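Local coordinates for hypothetical protein (Pseudomonas aeruginosa, PDB 2H9F), which probably acts as a methylaconitate isomerase of the PrpF family, at residues V85-G90 against I137-I142. Residues are numbered along the deposited sequence; the frame is centred on the assembly and turned at random.
Sequences VDYLYG and IWQANI
V85, D86 and Y87 pair in parallel with I137, W138 and Q139 through backbone bonds from W138 N to V85 O, W138 O to Y87 N and Y87 O to A140 N, the strand axes 4.7 Å apart at closest approach and 36° from parallel. Past Q139 strand 131-139 gives way to a turn, and N141 takes over the pairing with its side-chain amide. Its OD1 receives Y89 N (2.9 Å) in the carbonyl plane, on a lone pair, while ND2 makes a weak bond to Y89 O (2.8 Å) and a hydrogen bond to the carbonyl oxygen of W101. Q139 NE2 is a second donor to N141 OD1 (2.7 Å); the two donors on OD1, together with the bonds made by ND2, hold this amide in one orientation. The bend of Q139 at chi2 (-56°) brings NE2 over one face of the Y87 ring, 3.5 Å from CE2, with the amide nearly perpendicular to the ring; Q139 OE1 accepts I142 N and so ties the turn together. In the diaminopimelate epimerase-like fold of the PrpF family, strand 85-92 lies between strands 71-77 and 131-139, antiparallel to the first and parallel to the second. On the face that carries V85, Y87, I137 and Q139, helix 106-118 packs against V85 and Y87, whose hydroxyl bonds to the carbonyl of C105. I137 CG2 presses on Y87 CB at 3.4 Å. Across the sheet, D86 and W138 run side by side, OD1 lying 3.4 Å from W138 CD1 with carboxylate and indole planes 55° apart; S78 OG holds that oxygen, and H83 meets the indole edge-to-face. Farther along, L88 CD1 rests on A140 CB.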
loop_
_atom_site.group_PDB
_atom_site.type_symbol
_atom_site.label_atom_id
_atom_site.label_comp_id
_atom_site.label_asym_id
_atom_site.label_seq_id
_atom_site.Cartn_x
_atom_site.Cartn_y
_atom_site.Cartn_z
ATOM N N VAL A 85 25.419 9.797 13.476
ATOM C CA VAL A 85 25.114 9.097 12.236
ATOM C C VAL A 85 24.905 10.048 11.086
ATOM O O VAL A 85 24.420 11.156 11.275
ATOM C CB VAL A 85 23.861 8.219 12.389
ATOM C CG1 VAL A 85 24.159 7.041 13.400
ATOM C CG2 VAL A 85 22.627 9.070 12.796
ATOM N N ASP A 86 25.291 9.618 9.888
ATOM C CA ASP A 86 24.842 10.257 8.664
ATOM C C ASP A 86 23.585 9.558 8.171
ATOM O O ASP A 86 23.517 8.333 8.137
ATOM C CB ASP A 86 25.906 10.199 7.579
ATOM C CG ASP A 86 27.108 11.025 7.897
ATOM O OD1 ASP A 86 27.025 11.868 8.815
ATOM O OD2 ASP A 86 28.160 10.846 7.231
ATOM N N TYR A 87 22.612 10.356 7.751
ATOM C CA TYR A 87 21.285 9.909 7.396
ATOM C C TYR A 87 20.987 10.363 5.995
ATOM O O TYR A 87 20.983 11.544 5.692
ATOM C CB TYR A 87 20.296 10.476 8.411
ATOM C CG TYR A 87 18.854 10.576 7.995
ATOM C CD1 TYR A 87 18.223 9.531 7.377
ATOM C CD2 TYR A 87 18.113 11.718 8.261
ATOM C CE1 TYR A 87 16.890 9.626 7.026
ATOM C CE2 TYR A 87 16.779 11.832 7.891
ATOM C CZ TYR A 87 16.175 10.785 7.268
ATOM O OH TYR A 87 14.841 10.850 6.904
ATOM N N LEU A 88 20.787 9.388 5.124
ATOM C CA LEU A 88 20.515 9.616 3.716
ATOM C C LEU A 88 19.168 8.998 3.378
ATOM O O LEU A 88 18.923 7.850 3.718
ATOM C CB LEU A 88 21.611 8.947 2.890
ATOM C CG LEU A 88 22.056 9.565 1.571
ATOM C CD1 LEU A 88 22.442 11.020 1.701
ATOM C CD2 LEU A 88 23.218 8.716 1.013
ATOM N N TYR A 89 18.312 9.748 2.689
ATOM C CA TYR A 89 16.964 9.321 2.385
ATOM C C TYR A 89 16.729 9.377 0.863
ATOM O O TYR A 89 17.074 10.363 0.191
ATOM C CB TYR A 89 16.022 10.197 3.189
ATOM C CG TYR A 89 14.724 10.485 2.545
ATOM C CD1 TYR A 89 13.799 9.472 2.327
ATOM C CD2 TYR A 89 14.397 11.778 2.164
ATOM C CE1 TYR A 89 12.566 9.744 1.721
ATOM C CE2 TYR A 89 13.186 12.064 1.552
ATOM C CZ TYR A 89 12.274 11.049 1.332
ATOM O OH TYR A 89 11.059 11.339 0.736
ATOM N N GLY A 90 16.253 8.256 0.314
ATOM C CA GLY A 90 15.915 8.107 -1.101
ATOM C C GLY A 90 14.419 7.938 -1.301
ATOM O O GLY A 90 13.827 7.014 -0.759
ATOM N N ILE A 137 21.997 13.480 14.514
ATOM C CA ILE A 137 21.837 13.035 13.120
ATOM C C ILE A 137 22.314 14.109 12.175
ATOM O O ILE A 137 21.907 15.264 12.288
ATOM C CB ILE A 137 20.379 12.716 12.794
ATOM C CG1 ILE A 137 19.845 11.656 13.763
ATOM C CG2 ILE A 137 20.249 12.258 11.316
ATOM C CD1 ILE A 137 18.301 11.541 13.839
ATOM N N TRP A 138 23.230 13.753 11.279
ATOM C CA TRP A 138 23.598 14.635 10.182
ATOM C C TRP A 138 22.731 14.249 9.004
ATOM O O TRP A 138 22.893 13.177 8.469
ATOM C CB TRP A 138 25.035 14.434 9.827
ATOM C CG TRP A 138 25.511 15.290 8.731
ATOM C CD1 TRP A 138 25.976 14.878 7.519
ATOM C CD2 TRP A 138 25.625 16.716 8.743
ATOM N NE1 TRP A 138 26.361 15.955 6.772
ATOM C CE2 TRP A 138 26.164 17.098 7.502
ATOM C CE3 TRP A 138 25.330 17.700 9.683
ATOM C CZ2 TRP A 138 26.413 18.438 7.167
ATOM C CZ3 TRP A 138 25.571 19.029 9.351
ATOM C CH2 TRP A 138 26.113 19.383 8.102
ATOM N N GLN A 139 21.762 15.098 8.672
ATOM C CA GLN A 139 20.900 14.904 7.521
ATOM C C GLN A 139 21.815 15.198 6.348
ATOM O O GLN A 139 22.140 16.339 6.055
ATOM C CB GLN A 139 19.682 15.834 7.583
ATOM C CG GLN A 139 18.414 15.277 7.009
ATOM C CD GLN A 139 18.602 14.839 5.568
ATOM O OE1 GLN A 139 19.157 15.601 4.777
ATOM N NE2 GLN A 139 18.137 13.603 5.212
ATOM N N ALA A 140 22.252 14.112 5.708
ATOM C CA ALA A 140 23.246 14.154 4.630
ATOM C C ALA A 140 22.668 14.692 3.308
ATOM O O ALA A 140 23.409 15.238 2.510
ATOM C CB ALA A 140 23.877 12.757 4.434
ATOM N N ASN A 141 21.352 14.571 3.104
ATOM C CA ASN A 141 20.710 15.098 1.874
ATOM C C ASN A 141 20.809 16.582 1.819
ATOM O O ASN A 141 21.252 17.115 0.814
ATOM C CB ASN A 141 19.228 14.664 1.738
ATOM C CG ASN A 141 19.053 13.105 1.802
ATOM O OD1 ASN A 141 19.053 12.529 2.891
ATOM N ND2 ASN A 141 18.943 12.449 0.647
ATOM N N ILE A 142 20.454 17.255 2.913
ATOM C CA ILE A 142 20.487 18.747 2.965
ATOM C C ILE A 142 21.587 19.417 3.815
ATOM O O ILE A 142 21.682 20.645 3.795
ATOM C CB ILE A 142 19.088 19.312 3.399
ATOM C CG1 ILE A 142 18.868 19.146 4.917
ATOM C CG2 ILE A 142 17.952 18.620 2.576
ATOM C CD1 ILE A 142 17.421 18.938 5.351
#